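Putative O-GlcNAcase nagJ (Clostridium perfringens, PDB 6PV5) is a family 84 glycoside hydrolase that probably cleaves N-acetylhexosamine residues from glycans, here as a chain holding the catalytic barrel with the domains flanking it. Local coordinates at residues 346-351 with 392-397; 483-488 with 528-533; 562-567 with 610-615. One frame throughout, in Å; residues are numbered along the deposited sequence.

Interaction 1: residues 346-351 with 392-397; sequences SMFNGE and SNVYNR
F348 lays the far corner of its ring against the γ-methyl branch of V394, with F348 CZ 3.4 Å from V394 CG2, close packing for two carbons. The methyl meets the ring at a slant, and the two side chains run antiparallel past one another. V394 turns CG2 to the side of its backbone N, away from its carbonyl carbon, and it is this branch that faces the ring. F348 swings its ring toward the helix by placing CG beside its own N (chi1 -64°). One residue back, M347 reaches the same helix with an extended chain. Its sulfur comes to the edge of the Y395 ring, near the ring plane, with M347 SD 4.3 Å from Y395 CE1. No hydrogen bond crosses between the two segments, which meet through apolar groups; K390, earlier in the same helix, adds a cation-pi contact with the F348 ring. The helical side is braced by a nearly straight bond, R397 NE to Y395 O at 2.8 Å, with the oxygen lying close to the guanidinium plane. It spans the point where N396, with positive phi, takes the chain out of the helix. The segment 346-351 carries the first strand of a small hairpin, 348-349 with 352-353, inserted between the fifth strand of the (β/α)8 (TIM) barrel and helix 355-363; V353 from its second strand touches both F348 and V394. M347 and V394 share T357 of that helix, while M347 packs on W372 and Y395 on V370 of barrel strand 369-372, placing the contact where hairpin, helices 355-363 and 385-395, and barrel wall converge.

Interaction 2: residues 483-488 with 528-533; sequences FKIFAN and QNEFSK
E530 OE2 is gripped twice: it hydrogen-bonds NE2 of H489, the residue that follows 483-488, and it accepts from a water 2.7 Å away. That water knits the two helices together. It donates its second hydrogen to I485 O, also at 2.7 Å, and accepts a hydrogen bond from N488 ND2 at 2.9 Å, so one molecule takes up a carbonyl, an amide and a carboxylate. The carboxylate gets there because the E530 chain starts out opposite its backbone N and then bends at CG (chi2 53°). The direct touch is mainly aliphatic and loose. I485, in the conformer given of the two deposited, sets CD1 4.1 Å from K533 CD, and the two side chains cross at about a right angle. Its other branch, CG2, faces K533 CB and lies 4.3 Å from E530 OE2. K533 runs extended past this point, its amine led away from helix 480-487. N488 is held on its other side by R497, through OD1. The contact ties helix 480-487, at the end of the catalytic region, to helix 521-544 of the post-catalytic helical region. No direct hydrogen bond links the two segments: the polar link depends on the water, beside a thin aliphatic touch at the surface. With H489 and the water both on OE2, the carboxylate would be expected to stay ionised and to favour a hydrogen on H489 NE2.

Interaction 3: residues 562-567 with 610-615; sequences EIYGNA and NVVDPF
Helix 548-579 passes 610-615 just where that chain enters helix 612-619, the nearest CA atoms being those of Y564 and V612, 7.4 Å apart. Y564 points toward the shorter helix and bridges the gap with its ring. Its hydroxyl ends the reach in a hydrogen bond, Y564 OH donating to D613 OD2 at 2.7 Å. The oxygen lies at the ring edge, in the ring plane. It takes the proton on its anti side, 17° out of the carboxylate plane, and ring and carboxylate stand 71° apart. D613 swings CG opposite its backbone N (chi1 -174°), which carries the carboxylate to the hydroxyl, while the backbone itself sets D613 CB 3.7 Å from Y564 CE1. Nearer the CB end of the ring, Y564 CD1 rests 4.0 Å from V612 CG1. V612 also touches H489, while L600 of helix 583-601 and M534 of helix 521-544 pack on Y564, giving the phenol an apolar setting among the helices of this post-catalytic bundle. The other carboxylate oxygen, D613 OD1, forms a salt bridge with R617 NE one turn further along the same helix. D613 is thus held from both helices, by Y564 through OD2 and by R617 through OD1. Lying in the first turn of its helix, and paired with R617, it would be expected to remain charged, a charged acceptor for a phenol otherwise costly to bury.

How the interactions relate
The three contacts follow in series along the chain, none nesting in or crossing another. Interaction 1 comes first and closes a loop within the catalytic barrel, around helix 355-363 and strand 369-372. Interaction 2 opens at helix 480-487, beyond the last barrel strand, and closes on helix 521-544 after taking in helix 501-515. Interaction 3 closes the last loop, around helix 583-601, bringing the C-terminal helix back onto 548-579. Interactions 2 and 3 have centres 11 Å apart and share a bundle: F531 packs on G565, V612 and F615. Interaction 1 stands apart, its centre about 44 Å from that of interaction 2.

Interaction 1: residues 346-351 with 392-397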
loop_
_atom_site.group_PDB
_atom_site.type_symbol
_atom_site.label_atom_id
_atom_site.label_comp_id
_atom_site.label_asym_id
_atom_site.label_seq_id
_atom_site.Cartn_x
_atom_site.Cartn_y
_atom_site.Cartn_z
ATOM N N SER A 346 18.541 -9.377 13.018
ATOM C CA SER A 346 18.505 -10.802 13.347
ATOM C C SER A 346 19.549 -11.586 12.536
ATOM O O SER A 346 19.912 -12.692 12.920
ATOM C CB SER A 346 17.131 -11.418 13.178
ATOM O OG SER A 346 16.779 -11.518 11.801
ATOM N N MET A 347 20.062 -10.992 11.450
ATOM C CA MET A 347 20.871 -11.722 10.479
ATOM C C MET A 347 22.357 -11.610 10.823
ATOM O O MET A 347 23.165 -12.357 10.270
ATOM C CB MET A 347 20.685 -11.139 9.075
ATOM C CG MET A 347 19.322 -11.389 8.456
ATOM S SD MET A 347 19.275 -10.556 6.867
ATOM C CE MET A 347 17.505 -10.518 6.565
ATOM N N PHE A 348 22.703 -10.645 11.697
ATOM C CA PHE A 348 24.091 -10.285 11.952
ATOM C C PHE A 348 24.383 -10.308 13.443
ATOM O O PHE A 348 23.600 -9.813 14.248
ATOM C CB PHE A 348 24.424 -8.886 11.420
ATOM C CG PHE A 348 24.312 -8.773 9.923
ATOM C CD1 PHE A 348 25.363 -9.142 9.097
ATOM C CD2 PHE A 348 23.151 -8.308 9.336
ATOM C CE1 PHE A 348 25.257 -9.034 7.720
ATOM C CE2 PHE A 348 23.029 -8.234 7.958
ATOM C CZ PHE A 348 24.083 -8.599 7.151
ATOM N N ASN A 349 25.527 -10.897 13.778
ATOM C CA ASN A 349 26.135 -10.769 15.089
ATOM C C ASN A 349 27.339 -9.851 14.926
ATOM O O ASN A 349 28.395 -10.299 14.481
ATOM C CB ASN A 349 26.520 -12.131 15.676
ATOM C CG ASN A 349 26.802 -12.072 17.161
ATOM O OD1 ASN A 349 27.260 -11.049 17.671
ATOM N ND2 ASN A 349 26.522 -13.157 17.866
ATOM N N GLY A 350 27.159 -8.562 15.251
ATOM C CA GLY A 350 28.196 -7.579 14.982
ATOM C C GLY A 350 28.403 -7.453 13.475
ATOM O O GLY A 350 27.463 -7.143 12.751
ATOM N N GLU A 351 29.616 -7.756 13.005
ATOM C CA GLU A 351 29.923 -7.653 11.584
ATOM C C GLU A 351 29.728 -9.003 10.886
ATOM O O GLU A 351 29.583 -9.053 9.673
ATOM C CB GLU A 351 31.339 -7.099 11.390
ATOM N N SER A 392 21.200 -7.367 0.719
ATOM C CA SER A 392 21.284 -7.885 -0.642
ATOM C C SER A 392 22.676 -8.466 -0.912
ATOM O O SER A 392 22.794 -9.432 -1.650
ATOM C CB SER A 392 20.910 -6.858 -1.660
ATOM O OG SER A 392 21.893 -5.825 -1.719
ATOM N N ASN A 393 23.705 -7.923 -0.248
ATOM C CA ASN A 393 25.063 -8.447 -0.353
ATOM C C ASN A 393 25.166 -9.834 0.263
ATOM O O ASN A 393 25.898 -10.676 -0.242
ATOM C CB ASN A 393 26.120 -7.492 0.192
ATOM C CG ASN A 393 26.376 -6.353 -0.775
ATOM O OD1 ASN A 393 26.041 -6.439 -1.962
ATOM N ND2 ASN A 393 26.960 -5.276 -0.278
ATOM N N VAL A 394 24.419 -10.079 1.340
ATOM C CA VAL A 394 24.504 -11.381 1.983
ATOM C C VAL A 394 23.774 -12.413 1.121
ATOM O O VAL A 394 24.214 -13.553 1.034
ATOM C CB VAL A 394 23.949 -11.335 3.423
ATOM C CG1 VAL A 394 23.878 -12.715 4.056
ATOM C CG2 VAL A 394 24.749 -10.376 4.300
ATOM N N TYR A 395 22.654 -12.007 0.493
ATOM C CA TYR A 395 21.760 -12.927 -0.200
ATOM C C TYR A 395 22.109 -13.024 -1.685
ATOM O O TYR A 395 21.557 -13.869 -2.395
ATOM C CB TYR A 395 20.290 -12.532 0.021
ATOM C CG TYR A 395 19.667 -13.215 1.212
ATOM C CD1 TYR A 395 19.675 -12.627 2.470
ATOM C CD2 TYR A 395 19.065 -14.456 1.079
ATOM C CE1 TYR A 395 19.124 -13.273 3.565
ATOM C CE2 TYR A 395 18.499 -15.109 2.158
ATOM C CZ TYR A 395 18.542 -14.521 3.409
ATOM O OH TYR A 395 18.003 -15.178 4.476
ATOM N N ASN A 396 22.984 -12.130 -2.165
ATOM C CA ASN A 396 23.492 -12.226 -3.525
ATOM C C ASN A 396 22.350 -12.053 -4.525
ATOM O O ASN A 396 22.344 -12.714 -5.563
ATOM C CB ASN A 396 24.214 -13.561 -3.758
ATOM C CG ASN A 396 25.518 -13.624 -2.998
ATOM O OD1 ASN A 396 26.403 -12.803 -3.242
ATOM N ND2 ASN A 396 25.620 -14.548 -2.048
ATOM N N ARG A 397 21.380 -11.186 -4.182
ATOM C CA ARG A 397 20.201 -10.954 -5.002
ATOM C C ARG A 397 19.474 -9.721 -4.474
ATOM O O ARG A 397 19.640 -9.338 -3.316
ATOM C CB ARG A 397 19.265 -12.172 -4.979
ATOM C CG ARG A 397 18.565 -12.372 -3.640
ATOM C CD ARG A 397 17.938 -13.730 -3.415
ATOM N NE ARG A 397 18.954 -14.707 -3.072
ATOM C CZ ARG A 397 18.795 -16.026 -3.173
ATOM N NH1 ARG A 397 17.652 -16.529 -3.615
ATOM N NH2 ARG A 397 19.780 -16.839 -2.830
#

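Interaction 2: residues 483-488 with 528-533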
loop_
_atom_site.group_PDB
_atom_site.type_symbol
_atom_site.label_atom_id
_atom_site.label_comp_id
_atom_site.label_asym_id
_atom_site.label_seq_id
_atom_site.Cartn_x
_atom_site.Cartn_y
_atom_site.Cartn_z
ATOM N N PHE A 483 -10.713 15.350 6.148
ATOM C CA PHE A 483 -10.059 14.082 6.437
ATOM C C PHE A 483 -8.580 14.269 6.802
ATOM O O PHE A 483 -8.085 13.656 7.747
ATOM C CB PHE A 483 -10.222 13.098 5.273
ATOM C CG PHE A 483 -9.994 11.682 5.731
ATOM C CD1 PHE A 483 -8.708 11.170 5.824
ATOM C CD2 PHE A 483 -11.065 10.890 6.140
ATOM C CE1 PHE A 483 -8.491 9.879 6.296
ATOM C CE2 PHE A 483 -10.844 9.600 6.608
ATOM C CZ PHE A 483 -9.552 9.091 6.688
ATOM N N LYS A 484 -7.860 15.095 6.034
ATOM C CA LYS A 484 -6.440 15.295 6.277
ATOM C C LYS A 484 -6.217 15.905 7.662
ATOM O O LYS A 484 -5.304 15.484 8.368
ATOM C CB LYS A 484 -5.799 16.155 5.181
ATOM C CG LYS A 484 -4.288 16.318 5.351
ATOM C CD LYS A 484 -3.641 17.156 4.288
ATOM C CE LYS A 484 -2.143 17.316 4.499
ATOM N NZ LYS A 484 -1.538 18.012 3.339
ATOM N N ILE A 485 -7.063 16.877 8.045
ATOM C CA ILE A 485 -7.015 17.459 9.382
ATOM C C ILE A 485 -7.065 16.355 10.440
ATOM O O ILE A 485 -6.325 16.407 11.422
ATOM C CB ILE A 485 -8.107 18.534 9.582
ATOM C CG1 ILE A 485 -7.850 19.772 8.708
ATOM C CG2 ILE A 485 -8.218 18.895 11.057
ATOM C CD1 ILE A 485 -9.053 20.705 8.543
ATOM N N PHE A 486 -7.913 15.339 10.226
ATOM C CA PHE A 486 -8.014 14.207 11.143
ATOM C C PHE A 486 -6.788 13.296 11.009
ATOM O O PHE A 486 -6.143 12.937 12.002
ATOM C CB PHE A 486 -9.322 13.462 10.824
ATOM C CG PHE A 486 -9.520 12.142 11.524
ATOM C CD1 PHE A 486 -9.860 12.099 12.870
ATOM C CD2 PHE A 486 -9.402 10.944 10.828
ATOM C CE1 PHE A 486 -10.065 10.880 13.513
ATOM C CE2 PHE A 486 -9.595 9.727 11.468
ATOM C CZ PHE A 486 -9.935 9.695 12.812
ATOM N N ALA A 487 -6.475 12.908 9.764
ATOM C CA ALA A 487 -5.411 11.940 9.507
ATOM C C ALA A 487 -4.048 12.475 9.964
ATOM O O ALA A 487 -3.181 11.704 10.369
ATOM C CB ALA A 487 -5.393 11.583 8.040
ATOM N N ASN A 488 -3.877 13.796 9.934
ATOM C CA ASN A 488 -2.653 14.440 10.401
ATOM C C ASN A 488 -2.282 14.008 11.818
ATOM O O ASN A 488 -1.093 13.960 12.161
ATOM C CB ASN A 488 -2.734 15.962 10.215
ATOM C CG ASN A 488 -1.532 16.750 10.699
ATOM O OD1 ASN A 488 -0.383 16.405 10.433
ATOM N ND2 ASN A 488 -1.795 17.836 11.408
ATOM N N GLN A 528 -5.163 27.509 18.816
ATOM C CA GLN A 528 -6.614 27.656 18.889
ATOM C C GLN A 528 -7.285 27.355 17.551
ATOM O O GLN A 528 -8.380 26.783 17.524
ATOM C CB GLN A 528 -7.014 29.058 19.348
ATOM C CG GLN A 528 -8.509 29.198 19.569
ATOM C CD GLN A 528 -8.805 30.529 20.209
ATOM O OE1 GLN A 528 -8.995 30.623 21.422
ATOM N NE2 GLN A 528 -8.806 31.575 19.399
ATOM N N ASN A 529 -6.656 27.791 16.453
ATOM C CA ASN A 529 -7.150 27.487 15.117
ATOM C C ASN A 529 -7.166 25.972 14.902
ATOM O O ASN A 529 -8.152 25.418 14.420
ATOM C CB ASN A 529 -6.306 28.148 14.022
ATOM C CG ASN A 529 -6.507 29.643 13.895
ATOM O OD1 ASN A 529 -7.622 30.147 14.050
ATOM N ND2 ASN A 529 -5.435 30.358 13.585
ATOM N N GLU A 530 -6.057 25.302 15.234
ATOM C CA GLU A 530 -5.996 23.850 15.070
ATOM C C GLU A 530 -7.124 23.162 15.850
ATOM O O GLU A 530 -7.868 22.369 15.284
ATOM C CB GLU A 530 -4.631 23.308 15.472
ATOM C CG GLU A 530 -4.475 21.804 15.215
ATOM C CD GLU A 530 -4.775 21.286 13.810
ATOM O OE1 GLU A 530 -4.760 22.088 12.843
ATOM O OE2 GLU A 530 -5.010 20.061 13.677
ATOM N N PHE A 531 -7.283 23.529 17.131
ATOM C CA PHE A 531 -8.218 22.881 18.038
ATOM C C PHE A 531 -9.654 23.128 17.583
ATOM O O PHE A 531 -10.511 22.256 17.756
ATOM C CB PHE A 531 -7.993 23.297 19.499
ATOM C CG PHE A 531 -6.663 22.917 20.110
ATOM C CD1 PHE A 531 -6.050 21.703 19.818
ATOM C CD2 PHE A 531 -6.028 23.768 21.009
ATOM C CE1 PHE A 531 -4.835 21.360 20.403
ATOM C CE2 PHE A 531 -4.816 23.425 21.597
ATOM C CZ PHE A 531 -4.221 22.217 21.292
ATOM N N SER A 532 -9.915 24.300 16.985
ATOM C CA SER A 532 -11.258 24.578 16.496
ATOM C C SER A 532 -11.573 23.690 15.292
ATOM O O SER A 532 -12.714 23.285 15.110
ATOM C CB SER A 532 -11.466 26.036 16.153
ATOM O OG SER A 532 -11.098 26.845 17.259
ATOM N N LYS A 533 -10.573 23.406 14.456
ATOM C CA LYS A 533 -10.830 22.550 13.306
ATOM C C LYS A 533 -11.105 21.133 13.801
ATOM O O LYS A 533 -11.996 20.475 13.288
ATOM C CB LYS A 533 -9.652 22.572 12.331
ATOM C CG LYS A 533 -9.423 23.902 11.630
ATOM C CD LYS A 533 -8.107 23.904 10.903
ATOM C CE LYS A 533 -7.787 25.250 10.298
ATOM N NZ LYS A 533 -6.427 25.274 9.709
HETATM O O HOH W 1 -4.646 18.554 11.498
#

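Interaction 3: residues 562-567 with 610-615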
loop_
_atom_site.group_PDB
_atom_site.type_symbol
_atom_site.label_atom_id
_atom_site.label_comp_id
_atom_site.label_asym_id
_atom_site.label_seq_id
_atom_site.Cartn_x
_atom_site.Cartn_y
_atom_site.Cartn_z
ATOM N N GLU A 562 -12.906 15.010 18.569
ATOM C CA GLU A 562 -13.718 16.168 18.908
ATOM C C GLU A 562 -13.442 16.620 20.339
ATOM O O GLU A 562 -13.330 17.817 20.581
ATOM C CB GLU A 562 -15.206 15.862 18.737
ATOM C CG GLU A 562 -16.064 17.113 18.830
ATOM C CD GLU A 562 -17.553 16.910 18.604
ATOM O OE1 GLU A 562 -17.931 16.269 17.607
ATOM O OE2 GLU A 562 -18.332 17.417 19.415
ATOM N N ILE A 563 -13.343 15.667 21.273
ATOM C CA ILE A 563 -13.055 15.944 22.678
ATOM C C ILE A 563 -11.643 16.520 22.853
ATOM O O ILE A 563 -11.459 17.429 23.673
ATOM C CB ILE A 563 -13.247 14.685 23.554
ATOM C CG1 ILE A 563 -14.646 14.068 23.428
ATOM C CG2 ILE A 563 -12.882 14.960 25.015
ATOM C CD1 ILE A 563 -14.823 12.830 24.296
ATOM N N TYR A 564 -10.638 15.968 22.140
ATOM C CA TYR A 564 -9.307 16.560 22.132
ATOM C C TYR A 564 -9.388 18.032 21.712
ATOM O O TYR A 564 -8.758 18.877 22.333
ATOM C CB TYR A 564 -8.349 15.835 21.177
ATOM C CG TYR A 564 -7.637 14.665 21.792
ATOM C CD1 TYR A 564 -6.763 14.853 22.855
ATOM C CD2 TYR A 564 -7.818 13.381 21.300
ATOM C CE1 TYR A 564 -6.105 13.785 23.436
ATOM C CE2 TYR A 564 -7.174 12.301 21.882
ATOM C CZ TYR A 564 -6.312 12.506 22.939
ATOM O OH TYR A 564 -5.625 11.470 23.501
ATOM N N GLY A 565 -10.160 18.336 20.663
ATOM C CA GLY A 565 -10.328 19.722 20.238
ATOM C C GLY A 565 -10.760 20.624 21.400
ATOM O O GLY A 565 -10.131 21.651 21.693
ATOM N N ASN A 566 -11.824 20.189 22.086
ATOM C CA ASN A 566 -12.401 20.901 23.217
ATOM C C ASN A 566 -11.412 20.982 24.373
ATOM O O ASN A 566 -11.301 22.029 25.016
ATOM C CB ASN A 566 -13.728 20.267 23.639
ATOM C CG ASN A 566 -14.827 20.667 22.683
ATOM O OD1 ASN A 566 -14.885 21.823 22.269
ATOM N ND2 ASN A 566 -15.680 19.733 22.309
ATOM N N ALA A 567 -10.675 19.887 24.619
ATOM C CA ALA A 567 -9.713 19.888 25.709
ATOM C C ALA A 567 -8.592 20.873 25.386
ATOM O O ALA A 567 -8.082 21.560 26.280
ATOM C CB ALA A 567 -9.198 18.492 25.952
ATOM N N ASN A 610 0.616 11.533 20.743
ATOM C CA ASN A 610 2.030 11.887 20.862
ATOM C C ASN A 610 2.243 13.403 21.019
ATOM O O ASN A 610 3.291 13.817 21.501
ATOM C CB ASN A 610 2.869 11.450 19.640
ATOM C CG ASN A 610 2.881 9.950 19.407
ATOM O OD1 ASN A 610 2.958 9.175 20.352
ATOM N ND2 ASN A 610 2.818 9.527 18.156
ATOM N N VAL A 611 1.322 14.230 20.513
ATOM C CA VAL A 611 1.519 15.681 20.486
ATOM C C VAL A 611 0.448 16.414 21.310
ATOM O O VAL A 611 0.783 17.111 22.261
ATOM C CB VAL A 611 1.590 16.208 19.036
ATOM C CG1 VAL A 611 1.742 17.729 18.998
ATOM C CG2 VAL A 611 2.699 15.515 18.228
ATOM N N VAL A 612 -0.837 16.239 20.974
ATOM C CA VAL A 612 -1.899 17.001 21.621
ATOM C C VAL A 612 -2.126 16.496 23.048
ATOM O O VAL A 612 -2.308 17.283 23.983
ATOM C CB VAL A 612 -3.205 17.021 20.793
ATOM C CG1 VAL A 612 -4.344 17.700 21.547
ATOM C CG2 VAL A 612 -3.011 17.733 19.452
ATOM N N ASP A 613 -2.156 15.169 23.204
ATOM C CA ASP A 613 -2.450 14.555 24.479
ATOM C C ASP A 613 -1.479 15.041 25.568
ATOM O O ASP A 613 -1.925 15.472 26.636
ATOM C CB ASP A 613 -2.576 13.036 24.338
ATOM C CG ASP A 613 -3.019 12.376 25.632
ATOM O OD1 ASP A 613 -2.196 12.303 26.540
ATOM O OD2 ASP A 613 -4.191 11.996 25.727
ATOM N N PRO A 614 -0.133 14.925 25.416
ATOM C CA PRO A 614 0.783 15.450 26.432
ATOM C C PRO A 614 0.669 16.950 26.703
ATOM O O PRO A 614 0.957 17.410 27.818
ATOM C CB PRO A 614 2.199 15.114 25.925
ATOM C CG PRO A 614 1.995 14.726 24.440
ATOM C CD PRO A 614 0.578 14.205 24.344
ATOM N N PHE A 615 0.296 17.710 25.667
ATOM C CA PHE A 615 0.098 19.138 25.828
ATOM C C PHE A 615 -1.014 19.395 26.857
ATOM O O PHE A 615 -0.810 20.092 27.843
ATOM C CB PHE A 615 -0.242 19.833 24.506
ATOM C CG PHE A 615 -0.623 21.287 24.689
ATOM C CD1 PHE A 615 0.325 22.223 25.089
ATOM C CD2 PHE A 615 -1.934 21.716 24.508
ATOM C CE1 PHE A 615 -0.017 23.561 25.260
ATOM C CE2 PHE A 615 -2.276 23.055 24.686
ATOM C CZ PHE A 615 -1.319 23.966 25.081
#